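Local coordinates for choline binding protein PCPA (Streptococcus pneumoniae, PDB 4CP6), which probably anchors to choline residues of the pneumococcal cell wall and displays a leucine-rich repeat domain, recognised as a vaccine antigen, at residues 234-239 / 252-257; 276-281 / 299-304; 320-325 / 343-348. All coordinates share one frame; numbering follows the deposited sequence.

Contact 1. Residues 234-239 / 252-257; sequences KDKTQL and KTPKET
Leu239 and Thr253 meet at the tight, inner end of this contact, where CD1 of the leucine lies 3.7 Å from CG2 of the threonine, with the side chains at about a right angle. With its CG anti to the backbone N (chi1 -169°), Leu239 carries CD1 to the Thr253 methyl, while its CB rests against CG2 of Thr257. Val230, Phe232, Leu260 and Phe265 pack around the same leucine and make this the greasy core side, where the antiparallel strands 224-227, 230-233 and 238-241 give way to the parallel strand 259-260 and those that follow.

The backbones touch through CA-H...O contacts: CA of Thr257 sits 3.4 Å from O of Lys236, and CA of Thr237 lies 3.6 Å from O of Glu256, the latter nearly straight at 166°. Asp235 OD1 accepts N of Thr237 at 3.0 Å, making an Asx turn. OG1 of Thr237 adds a second bond to OD1 of Asp235 at 2.7 Å, from the same face of the carboxylate. Pro254 O accepts the backbone N of Thr257 across a type I turn and, from the same face, its OG1.

The outer side is more open to solvent, its polar ends not paired across the contact. Lys236, bent at chi3 and chi4, lays CE and NZ over the CB-CG edge of Pro254 and forms a cation-pi contact with Phe232. Its CE passes 3.5 Å from OE1 of Glu256, yet its NZ stays 4.7 Å from that oxygen, short of a salt bridge. With no hydrogen bond between them, the segments rest on van der Waals and CA-H...O contacts, while the adjoining strand pairing of Thr237 and Leu239 with 258-261 sets the register.

Contact 2. Residues 276-281 / 299-304; sequences LNEGLE and LPNSLE
Ser302 OG is gripped by two backbone atoms of the 276-281 turn: it accepts from N of Gly279 at 2.9 Å and donates to O of Leu280 at 2.7 Å. These are successive loops of the leucine-rich repeat solenoid, each folded into a beta turn, type II at Asn277-Leu280 and type I at Pro300-Leu303. Ser302 holds OG between its backbone N and carbonyl carbon (chi1 53°), which directs the hydroxyl into the neighbouring turn.

Glu278 reaches across with a chain bent at chi2 and clamps the two central amides of the second turn like a fork. Its OE2 takes N of Asn301 at 2.8 Å and its OE1 takes N of Ser302 at 3.1 Å, both on syn lone pairs, and this double grip would fix the rotation of the carboxylate. Pro300 slides past it in the opposite direction, its CB 3.2 Å from OE2 of Glu278.

On the core side the leucines repeat in step. Leu276 and Leu299 lie side by side, as do Leu280 and Leu303, with Ile283 packed against Leu276, Leu299 and Leu303. Glu281 and Glu304 also run alongside each other, their carboxylates 18° from parallel, and the like charges are probably mildly unfavourable. The backbone bridges this pair: Glu304 N donates to Glu281 O at 2.8 Å.

Contact 3. Residues 320-325 / 343-348; sequences LILPDN and LTIGNN
Asp324 and Asn347 lie side by side in the turns that follow parallel strands of two neighbouring leucine-rich repeat coils, pointing the same way, with carboxylate and amide planes stacked 8° apart. Asp324 OD1 accepts from N of Asn347 at 3.0 Å, the donor standing above the carboxylate plane. One residue on, Asn325 and Asn348 repeat the pairing: ND2 of Asn348 donates to OD1 of Asn325 at 3.1 Å, the acceptor lying in the amide plane of Asn348. ND2 of Asn325 is held in turn by O of Asn301 in the preceding coil.

Behind these polar pairs stand the backbones that position them. Asn348 N donates to O of Asp324. Before the turns, strands 320-322 and 343-345 run parallel within 5°, their axes 4.8 Å apart, joined by Thr344 N to Leu320 O and Leu322 N to Thr344 O. Gly346 makes the close passage by Asp324, its CA 3.4 Å from OD1 of the aspartate.

Farther in, Leu320, Leu322, Leu343 and Ile345 share the core face, with Met334 packed on the first three. Ile321 and Thr344 occupy the other face, where a water bonds to Thr344 OG1. Leu343 turns CG anti to its backbone N (chi1 169°), which sets its CD1 between neighbours, 3.8 Å from CB of Leu320 and 4.0 Å from CG of Leu322.

How the contacts relate
From the N terminus the three contacts come in series, none enclosing or crossing another. Contact 1 closes a short loop of 12 residues and joins the antiparallel strands to the first of the following turns; contacts 2 and 3 each close a loop of 17 residues, one solenoid coil apiece. Adjacent contacts have centres 12 Å apart. Asparagine side chains tie contact 2 to both neighbours along one side of the fold; on the side of contact 1 it is Asn277 that bonds back to Thr253 and Thr257. Contacts 1 and 3 do not touch, with about 13 Å between nearest atoms.

Contact 1. Residues 234-239 / 252-257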
loop_
_atom_site.group_PDB
_atom_site.type_symbol
_atom_site.label_atom_id
_atom_site.label_comp_id
_atom_site.label_asym_id
_atom_site.label_seq_id
_atom_site.Cartn_x
_atom_site.Cartn_y
_atom_site.Cartn_z
ATOM N N LYS A 234 -14.981 -0.716 11.131
ATOM C CA LYS A 234 -16.207 -1.340 11.619
ATOM C C LYS A 234 -17.450 -0.429 11.475
ATOM O O LYS A 234 -18.527 -0.901 11.080
ATOM C CB LYS A 234 -15.979 -1.748 13.081
ATOM C CG LYS A 234 -17.153 -2.471 13.718
ATOM C CD LYS A 234 -17.199 -3.909 13.341
ATOM C CE LYS A 234 -18.263 -4.611 14.146
ATOM N NZ LYS A 234 -18.327 -6.045 13.799
ATOM N N ASP A 235 -17.274 0.872 11.727
ATOM C CA ASP A 235 -18.384 1.840 11.630
ATOM C C ASP A 235 -18.699 2.303 10.186
ATOM O O ASP A 235 -19.627 3.102 9.993
ATOM C CB ASP A 235 -18.127 3.034 12.561
ATOM C CG ASP A 235 -16.914 3.909 12.220
ATOM O OD1 ASP A 235 -16.373 3.784 11.094
ATOM O OD2 ASP A 235 -16.495 4.704 13.080
ATOM N N LYS A 236 -17.953 1.778 9.180
ATOM C CA LYS A 236 -18.141 2.062 7.747
ATOM C C LYS A 236 -17.881 3.524 7.390
ATOM O O LYS A 236 -18.160 3.912 6.248
ATOM C CB LYS A 236 -19.513 1.572 7.240
ATOM C CG LYS A 236 -19.627 0.034 7.268
ATOM C CD LYS A 236 -21.087 -0.468 7.245
ATOM C CE LYS A 236 -21.816 -0.307 5.924
ATOM N NZ LYS A 236 -21.304 -1.230 4.879
ATOM N N THR A 237 -17.257 4.311 8.299
ATOM C CA THR A 237 -16.901 5.687 7.954
ATOM C C THR A 237 -15.688 5.747 7.037
ATOM O O THR A 237 -15.515 6.743 6.328
ATOM C CB THR A 237 -16.674 6.548 9.183
ATOM O OG1 THR A 237 -15.538 6.078 9.934
ATOM C CG2 THR A 237 -17.933 6.657 10.040
ATOM N N GLN A 238 -14.833 4.706 7.067
ATOM C CA GLN A 238 -13.627 4.685 6.232
ATOM C C GLN A 238 -13.705 3.519 5.302
ATOM O O GLN A 238 -13.786 2.374 5.771
ATOM C CB GLN A 238 -12.339 4.589 7.100
ATOM C CG GLN A 238 -12.236 5.670 8.191
ATOM C CD GLN A 238 -11.080 5.494 9.132
ATOM O OE1 GLN A 238 -11.249 5.107 10.295
ATOM N NE2 GLN A 238 -9.895 5.864 8.674
ATOM N N LEU A 239 -13.666 3.763 3.981
ATOM C CA LEU A 239 -13.534 2.692 3.014
ATOM C C LEU A 239 -12.017 2.575 2.854
ATOM O O LEU A 239 -11.360 3.482 2.315
ATOM C CB LEU A 239 -14.271 2.999 1.694
ATOM C CG LEU A 239 -14.387 1.825 0.743
ATOM C CD1 LEU A 239 -15.499 2.097 -0.303
ATOM C CD2 LEU A 239 -13.029 1.485 0.047
ATOM N N LYS A 252 -21.714 1.240 -5.308
ATOM C CA LYS A 252 -22.176 2.384 -4.575
ATOM C C LYS A 252 -21.576 2.319 -3.169
ATOM O O LYS A 252 -21.761 1.322 -2.481
ATOM C CB LYS A 252 -23.716 2.405 -4.454
ATOM C CG LYS A 252 -24.423 2.498 -5.800
ATOM C CD LYS A 252 -25.947 2.527 -5.634
ATOM C CE LYS A 252 -26.627 2.177 -6.932
ATOM N NZ LYS A 252 -27.620 1.088 -6.735
ATOM N N THR A 253 -20.856 3.361 -2.736
ATOM C CA THR A 253 -20.340 3.361 -1.367
ATOM C C THR A 253 -21.533 3.471 -0.404
ATOM O O THR A 253 -22.552 4.124 -0.693
ATOM C CB THR A 253 -19.335 4.492 -1.158
ATOM O OG1 THR A 253 -19.952 5.751 -1.513
ATOM C CG2 THR A 253 -18.068 4.278 -1.938
ATOM N N PRO A 254 -21.403 2.867 0.792
ATOM C CA PRO A 254 -22.510 2.950 1.766
ATOM C C PRO A 254 -22.725 4.352 2.290
ATOM O O PRO A 254 -21.828 5.199 2.249
ATOM C CB PRO A 254 -22.079 1.991 2.888
ATOM C CG PRO A 254 -20.607 1.805 2.725
ATOM C CD PRO A 254 -20.277 2.039 1.269
ATOM N N LYS A 255 -23.954 4.631 2.769
ATOM C CA LYS A 255 -24.321 5.958 3.229
ATOM C C LYS A 255 -23.454 6.513 4.373
ATOM O O LYS A 255 -23.357 7.727 4.521
ATOM C CB LYS A 255 -25.817 6.009 3.614
ATOM C CG LYS A 255 -26.197 5.117 4.802
ATOM C CD LYS A 255 -27.630 5.410 5.254
ATOM C CE LYS A 255 -27.990 4.648 6.501
ATOM N NZ LYS A 255 -29.385 4.943 6.928
ATOM N N GLU A 256 -22.815 5.623 5.164
ATOM C CA GLU A 256 -21.991 6.019 6.306
ATOM C C GLU A 256 -20.608 6.497 5.908
ATOM O O GLU A 256 -19.941 7.066 6.740
ATOM C CB GLU A 256 -21.775 4.813 7.244
ATOM C CG GLU A 256 -23.042 4.277 7.913
ATOM C CD GLU A 256 -23.815 3.229 7.131
ATOM O OE1 GLU A 256 -23.336 2.797 6.056
ATOM O OE2 GLU A 256 -24.896 2.816 7.614
ATOM N N THR A 257 -20.167 6.233 4.657
ATOM C CA THR A 257 -18.795 6.571 4.273
ATOM C C THR A 257 -18.484 8.044 4.412
ATOM O O THR A 257 -19.231 8.878 3.886
ATOM C CB THR A 257 -18.473 6.071 2.870
ATOM O OG1 THR A 257 -19.104 4.822 2.594
ATOM C CG2 THR A 257 -16.984 5.969 2.617
#

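Contact 2. Residues 276-281 / 299-304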
loop_
_atom_site.group_PDB
_atom_site.type_symbol
_atom_site.label_atom_id
_atom_site.label_comp_id
_atom_site.label_asym_id
_atom_site.label_seq_id
_atom_site.Cartn_x
_atom_site.Cartn_y
_atom_site.Cartn_z
ATOM N N LEU A 276 -20.497 7.731 -5.373
ATOM C CA LEU A 276 -20.141 8.088 -4.000
ATOM C C LEU A 276 -21.361 8.656 -3.324
ATOM O O LEU A 276 -22.307 9.140 -3.981
ATOM C CB LEU A 276 -18.944 9.030 -3.928
ATOM C CG LEU A 276 -17.686 8.505 -4.630
ATOM C CD1 LEU A 276 -16.556 9.481 -4.513
ATOM C CD2 LEU A 276 -17.230 7.172 -4.061
ATOM N N ASN A 277 -21.387 8.539 -2.002
ATOM C CA ASN A 277 -22.565 8.926 -1.247
ATOM C C ASN A 277 -22.497 10.332 -0.659
ATOM O O ASN A 277 -21.425 10.794 -0.250
ATOM C CB ASN A 277 -22.693 7.977 -0.052
ATOM C CG ASN A 277 -21.442 7.960 0.816
ATOM O OD1 ASN A 277 -20.373 7.494 0.406
ATOM N ND2 ASN A 277 -21.475 8.557 1.995
ATOM N N GLU A 278 -23.671 10.996 -0.503
ATOM C CA GLU A 278 -23.691 12.212 0.275
ATOM C C GLU A 278 -23.236 11.850 1.690
ATOM O O GLU A 278 -23.654 10.808 2.235
ATOM C CB GLU A 278 -25.099 12.811 0.346
ATOM C CG GLU A 278 -25.447 13.622 -0.878
ATOM C CD GLU A 278 -24.400 14.621 -1.340
ATOM O OE1 GLU A 278 -23.803 15.323 -0.489
ATOM O OE2 GLU A 278 -24.226 14.714 -2.574
ATOM N N GLY A 279 -22.395 12.700 2.255
ATOM C CA GLY A 279 -21.794 12.504 3.564
ATOM C C GLY A 279 -20.298 12.250 3.413
ATOM O O GLY A 279 -19.535 12.493 4.348
ATOM N N LEU A 280 -19.872 11.762 2.228
ATOM C CA LEU A 280 -18.438 11.545 1.964
ATOM C C LEU A 280 -17.768 12.911 1.876
ATOM O O LEU A 280 -18.226 13.808 1.156
ATOM C CB LEU A 280 -18.253 10.740 0.690
ATOM C CG LEU A 280 -16.859 10.160 0.502
ATOM C CD1 LEU A 280 -16.946 8.757 -0.020
ATOM C CD2 LEU A 280 -16.061 11.003 -0.422
ATOM N N GLU A 281 -16.694 13.089 2.644
ATOM C CA GLU A 281 -15.989 14.365 2.722
ATOM C C GLU A 281 -14.620 14.383 2.064
ATOM O O GLU A 281 -14.169 15.454 1.667
ATOM C CB GLU A 281 -15.759 14.772 4.186
ATOM C CG GLU A 281 -17.039 14.906 5.002
ATOM C CD GLU A 281 -16.837 14.982 6.507
ATOM O OE1 GLU A 281 -15.710 14.724 6.993
ATOM O OE2 GLU A 281 -17.830 15.281 7.207
ATOM N N LEU A 299 -19.567 12.451 -7.721
ATOM C CA LEU A 299 -18.942 13.108 -6.572
ATOM C C LEU A 299 -19.998 13.921 -5.845
ATOM O O LEU A 299 -20.740 14.676 -6.475
ATOM C CB LEU A 299 -17.820 14.033 -7.046
ATOM C CG LEU A 299 -16.694 13.336 -7.852
ATOM C CD1 LEU A 299 -15.689 14.376 -8.352
ATOM C CD2 LEU A 299 -15.996 12.262 -7.012
ATOM N N PRO A 300 -20.057 13.794 -4.510
ATOM C CA PRO A 300 -21.171 14.392 -3.757
ATOM C C PRO A 300 -21.019 15.849 -3.347
ATOM O O PRO A 300 -19.915 16.379 -3.304
ATOM C CB PRO A 300 -21.256 13.492 -2.516
ATOM C CG PRO A 300 -19.791 13.109 -2.275
ATOM C CD PRO A 300 -19.257 12.885 -3.663
ATOM N N ASN A 301 -22.162 16.511 -3.044
ATOM C CA ASN A 301 -22.162 17.886 -2.570
ATOM C C ASN A 301 -21.316 18.066 -1.314
ATOM O O ASN A 301 -20.752 19.124 -1.120
ATOM C CB ASN A 301 -23.609 18.329 -2.270
ATOM C CG ASN A 301 -24.464 18.338 -3.516
ATOM O OD1 ASN A 301 -25.590 17.776 -3.570
ATOM N ND2 ASN A 301 -23.950 18.964 -4.550
ATOM N N SER A 302 -21.233 17.016 -0.464
ATOM C CA SER A 302 -20.466 17.067 0.777
ATOM C C SER A 302 -18.949 16.994 0.579
ATOM O O SER A 302 -18.218 17.200 1.559
ATOM C CB SER A 302 -20.894 15.917 1.685
ATOM O OG SER A 302 -20.804 14.695 0.976
ATOM N N LEU A 303 -18.468 16.700 -0.648
ATOM C CA LEU A 303 -17.020 16.516 -0.834
ATOM C C LEU A 303 -16.228 17.782 -0.559
ATOM O O LEU A 303 -16.423 18.802 -1.211
ATOM C CB LEU A 303 -16.776 16.012 -2.254
ATOM C CG LEU A 303 -15.313 15.661 -2.620
ATOM C CD1 LEU A 303 -14.791 14.499 -1.773
ATOM C CD2 LEU A 303 -15.268 15.274 -4.084
ATOM N N GLU A 304 -15.265 17.688 0.393
ATOM C CA GLU A 304 -14.456 18.827 0.775
ATOM C C GLU A 304 -13.017 18.753 0.270
ATOM O O GLU A 304 -12.389 19.803 0.081
ATOM C CB GLU A 304 -14.342 18.867 2.310
ATOM C CG GLU A 304 -15.646 19.026 3.082
ATOM C CD GLU A 304 -15.508 18.854 4.589
ATOM O OE1 GLU A 304 -14.359 18.775 5.090
ATOM O OE2 GLU A 304 -16.556 18.759 5.267
#

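Contact 3. Residues 320-325 / 343-348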
loop_
_atom_site.group_PDB
_atom_site.type_symbol
_atom_site.label_atom_id
_atom_site.label_comp_id
_atom_site.label_asym_id
_atom_site.label_seq_id
_atom_site.Cartn_x
_atom_site.Cartn_y
_atom_site.Cartn_z
ATOM N N LEU A 320 -15.661 14.472 -15.606
ATOM C CA LEU A 320 -15.547 14.703 -14.177
ATOM C C LEU A 320 -16.307 15.949 -13.861
ATOM O O LEU A 320 -16.086 16.987 -14.505
ATOM C CB LEU A 320 -14.095 14.890 -13.713
ATOM C CG LEU A 320 -13.346 13.682 -13.236
ATOM C CD1 LEU A 320 -11.872 14.004 -13.025
ATOM C CD2 LEU A 320 -13.978 13.113 -11.952
ATOM N N ILE A 321 -17.207 15.862 -12.888
ATOM C CA ILE A 321 -17.924 17.001 -12.391
ATOM C C ILE A 321 -17.470 17.239 -10.958
ATOM O O ILE A 321 -17.866 16.488 -10.056
ATOM C CB ILE A 321 -19.444 16.808 -12.493
ATOM C CG1 ILE A 321 -19.845 16.562 -13.972
ATOM C CG2 ILE A 321 -20.173 18.009 -11.867
ATOM C CD1 ILE A 321 -21.261 15.995 -14.134
ATOM N N LEU A 322 -16.632 18.246 -10.740
ATOM C CA LEU A 322 -16.171 18.577 -9.391
ATOM C C LEU A 322 -17.306 19.335 -8.694
ATOM O O LEU A 322 -17.838 20.314 -9.232
ATOM C CB LEU A 322 -14.895 19.415 -9.422
ATOM C CG LEU A 322 -13.687 18.776 -10.136
ATOM C CD1 LEU A 322 -12.526 19.775 -10.217
ATOM C CD2 LEU A 322 -13.246 17.459 -9.443
ATOM N N PRO A 323 -17.731 18.840 -7.532
ATOM C CA PRO A 323 -18.901 19.424 -6.874
ATOM C C PRO A 323 -18.667 20.807 -6.343
ATOM O O PRO A 323 -17.537 21.321 -6.311
ATOM C CB PRO A 323 -19.286 18.393 -5.804
ATOM C CG PRO A 323 -18.011 17.661 -5.521
ATOM C CD PRO A 323 -17.223 17.652 -6.822
ATOM N N ASP A 324 -19.771 21.451 -5.972
ATOM C CA ASP A 324 -19.760 22.879 -5.743
ATOM C C ASP A 324 -18.954 23.406 -4.585
ATOM O O ASP A 324 -18.629 24.594 -4.578
ATOM C CB ASP A 324 -21.209 23.397 -5.608
ATOM C CG ASP A 324 -22.058 23.210 -6.865
ATOM O OD1 ASP A 324 -21.490 23.209 -7.985
ATOM O OD2 ASP A 324 -23.301 23.047 -6.732
ATOM N N ASN A 325 -18.638 22.544 -3.604
ATOM C CA ASN A 325 -18.067 22.978 -2.342
ATOM C C ASN A 325 -16.677 22.414 -2.010
ATOM O O ASN A 325 -16.267 22.463 -0.848
ATOM C CB ASN A 325 -19.076 22.606 -1.220
ATOM C CG ASN A 325 -20.520 22.939 -1.560
ATOM O OD1 ASN A 325 -20.844 24.111 -1.774
ATOM N ND2 ASN A 325 -21.406 21.917 -1.702
ATOM N N LEU A 343 -14.601 18.478 -18.234
ATOM C CA LEU A 343 -14.403 18.735 -16.811
ATOM C C LEU A 343 -15.300 19.903 -16.415
ATOM O O LEU A 343 -15.303 20.935 -17.112
ATOM C CB LEU A 343 -12.916 19.055 -16.513
ATOM C CG LEU A 343 -12.659 19.603 -15.115
ATOM C CD1 LEU A 343 -12.809 18.479 -14.076
ATOM C CD2 LEU A 343 -11.254 20.211 -15.011
ATOM N N THR A 344 -16.053 19.772 -15.310
ATOM C CA THR A 344 -16.835 20.875 -14.776
ATOM C C THR A 344 -16.317 21.206 -13.391
ATOM O O THR A 344 -16.069 20.288 -12.601
ATOM C CB THR A 344 -18.341 20.561 -14.746
ATOM O OG1 THR A 344 -18.772 20.387 -16.100
ATOM C CG2 THR A 344 -19.154 21.665 -14.066
ATOM N N ILE A 345 -16.127 22.493 -13.116
ATOM C CA ILE A 345 -15.621 22.959 -11.838
ATOM C C ILE A 345 -16.792 23.672 -11.170
ATOM O O ILE A 345 -17.265 24.702 -11.667
ATOM C CB ILE A 345 -14.391 23.879 -12.026
ATOM C CG1 ILE A 345 -13.347 23.224 -12.961
ATOM C CG2 ILE A 345 -13.781 24.244 -10.675
ATOM C CD1 ILE A 345 -12.080 24.059 -13.226
ATOM N N GLY A 346 -17.211 23.133 -10.021
ATOM C CA GLY A 346 -18.378 23.580 -9.265
ATOM C C GLY A 346 -18.413 25.028 -8.825
ATOM O O GLY A 346 -17.409 25.742 -8.832
ATOM N N ASN A 347 -19.629 25.469 -8.414
ATOM C CA ASN A 347 -19.964 26.873 -8.146
ATOM C C ASN A 347 -19.074 27.640 -7.197
ATOM O O ASN A 347 -18.785 28.808 -7.463
ATOM C CB ASN A 347 -21.423 27.019 -7.641
ATOM C CG ASN A 347 -22.490 26.628 -8.657
ATOM O OD1 ASN A 347 -22.237 26.438 -9.844
ATOM N ND2 ASN A 347 -23.721 26.473 -8.215
ATOM N N ASN A 348 -18.684 27.040 -6.067
ATOM C CA ASN A 348 -17.967 27.814 -5.076
ATOM C C ASN A 348 -16.463 27.563 -5.080
ATOM O O ASN A 348 -15.791 27.917 -4.119
ATOM C CB ASN A 348 -18.602 27.625 -3.679
ATOM C CG ASN A 348 -20.104 27.824 -3.748
ATOM O OD1 ASN A 348 -20.594 28.819 -4.316
ATOM N ND2 ASN A 348 -20.858 26.803 -3.356
HETATM O O HOH W 1 -18.012 17.868 -17.289
HETATM O O HOH W 2 -24.152 26.101 -5.251
HETATM O O HOH W 3 -19.333 25.942 -0.856
#